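Side-chain contact in sensor protein (Pseudomonas syringae pv. tomato, PDB 2R8R), which probably acts as the ATP-dependent histidine kinase of a two-component system, this chain being the N-terminal KdpD sensor domain of the P-loop NTPase clan: residues Q135-G138 and V142-R145. Numbering follows the deposited sequence.
Sequences QVRG and VQVR. With SO4 (sulfate ion), chain E.
At the end of helix 133-140 in the KdpD sensor domain, the chain doubles back so that the loop residues Val142 to Val144 run beside Val136 and Arg137, a worked example of a chain reversing direction as it leaves a helix. The buried part of the contact is a valine pair: Val136 CG1 meets Val144 CG2 at 3.7 Å, the two side chains crossing at about a right angle, while Leu200 and Met203 of helix 194-209 also pack on Val136. Near the turn, Val142 O receives a CA-H...O contact from Arg137 CA at 3.6 Å. Thr140 OG1 is hydrogen-bonded to both Val136 O and Val142 N. Toward the surface, Arg137, extended from CG to NE, lies alongside Gln143, whose bend at chi2 (106°) helps bring its amide over one guanidinium face, the planes 71° apart. Gln143 NE2 sits above the guanidinium, 2.9 Å from Arg137 NH1; two donors face each other there, so this close approach is doubtful and counts as no bond. A sulfate, probably from the crystallisation liquor, accepts a nearly straight bond from Gln143 N to O2 (3.2 Å) and a weak one from Arg145 NH2 to O4. Helix and loop are thus joined by valine contact, the CA-H...O approach and the Thr140 hydroxyl bridge, whereas Arg137 and Gln143 touch without hydrogen bonding.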
loop_
_atom_site.group_PDB
_atom_site.type_symbol
_atom_site.label_atom_id
_atom_site.label_comp_id
_atom_site.label_asym_id
_atom_site.label_seq_id
_atom_site.Cartn_x
_atom_site.Cartn_y
_atom_site.Cartn_z
ATOM N N GLN A 135 7.885 -14.827 -11.460
ATOM C CA GLN A 135 6.657 -15.621 -11.367
ATOM C C GLN A 135 5.448 -14.779 -11.782
ATOM O O GLN A 135 4.665 -15.207 -12.621
ATOM C CB GLN A 135 6.490 -16.198 -9.961
ATOM C CG GLN A 135 5.440 -17.306 -9.854
ATOM C CD GLN A 135 5.323 -17.853 -8.430
ATOM O OE1 GLN A 135 6.083 -17.460 -7.545
ATOM N NE2 GLN A 135 4.373 -18.761 -8.209
ATOM N N VAL A 136 5.315 -13.572 -11.232
ATOM C CA VAL A 136 4.207 -12.685 -11.611
ATOM C C VAL A 136 4.194 -12.328 -13.110
ATOM O O VAL A 136 3.137 -12.378 -13.748
ATOM C CB VAL A 136 4.159 -11.392 -10.746
ATOM C CG1 VAL A 136 3.025 -10.423 -11.224
ATOM C CG2 VAL A 136 3.975 -11.740 -9.283
ATOM N N ARG A 137 5.351 -11.978 -13.668
ATOM C CA ARG A 137 5.459 -11.646 -15.094
ATOM C C ARG A 137 5.130 -12.865 -15.980
ATOM O O ARG A 137 4.476 -12.721 -17.003
ATOM C CB ARG A 137 6.862 -11.109 -15.411
ATOM C CG ARG A 137 7.096 -10.625 -16.865
ATOM C CD ARG A 137 8.459 -9.876 -16.961
ATOM N NE ARG A 137 8.976 -9.735 -18.319
ATOM C CZ ARG A 137 10.211 -9.312 -18.622
ATOM N NH1 ARG A 137 11.080 -8.985 -17.666
ATOM N NH2 ARG A 137 10.587 -9.218 -19.893
ATOM N N GLY A 138 5.575 -14.046 -15.552
ATOM C CA GLY A 138 5.309 -15.293 -16.246
ATOM C C GLY A 138 3.838 -15.657 -16.274
ATOM O O GLY A 138 3.369 -16.287 -17.204
ATOM N N VAL A 142 2.484 -9.084 -17.451
ATOM C CA VAL A 142 2.721 -7.674 -17.114
ATOM C C VAL A 142 3.981 -7.567 -16.241
ATOM O O VAL A 142 4.155 -8.318 -15.265
ATOM C CB VAL A 142 1.488 -6.984 -16.414
ATOM C CG1 VAL A 142 1.722 -5.462 -16.239
ATOM C CG2 VAL A 142 0.202 -7.212 -17.191
ATOM N N GLN A 143 4.854 -6.634 -16.631
ATOM C CA GLN A 143 6.075 -6.266 -15.910
ATOM C C GLN A 143 5.785 -5.579 -14.558
ATOM O O GLN A 143 5.049 -4.603 -14.505
ATOM C CB GLN A 143 6.848 -5.283 -16.785
ATOM C CG GLN A 143 8.186 -4.857 -16.260
ATOM C CD GLN A 143 9.337 -5.507 -17.016
ATOM O OE1 GLN A 143 9.743 -5.042 -18.106
ATOM N NE2 GLN A 143 9.871 -6.596 -16.444
ATOM N N VAL A 144 6.358 -6.064 -13.462
ATOM C CA VAL A 144 6.253 -5.316 -12.199
ATOM C C VAL A 144 7.467 -4.415 -12.053
ATOM O O VAL A 144 8.567 -4.888 -11.797
ATOM C CB VAL A 144 6.080 -6.242 -10.975
ATOM C CG1 VAL A 144 5.860 -5.397 -9.673
ATOM C CG2 VAL A 144 4.919 -7.206 -11.228
ATOM N N ARG A 145 7.253 -3.114 -12.218
ATOM C CA ARG A 145 8.332 -2.135 -12.192
ATOM C C ARG A 145 8.679 -1.572 -10.801
ATOM O O ARG A 145 9.821 -1.199 -10.571
ATOM C CB ARG A 145 7.993 -0.970 -13.123
ATOM C CG ARG A 145 7.995 -1.369 -14.576
ATOM C CD ARG A 145 7.341 -0.322 -15.441
ATOM N NE ARG A 145 6.968 -0.906 -16.718
ATOM C CZ ARG A 145 7.808 -1.161 -17.708
ATOM N NH1 ARG A 145 9.091 -0.881 -17.603
ATOM N NH2 ARG A 145 7.350 -1.703 -18.816
HETATM S S SO4 E . 4.669 -3.874 -19.553
HETATM O O1 SO4 E . 3.979 -3.093 -20.567
HETATM O O2 SO4 E . 4.092 -5.194 -19.371
HETATM O O3 SO4 E . 6.075 -4.114 -19.945
HETATM O O4 SO4 E . 4.507 -3.099 -18.330
#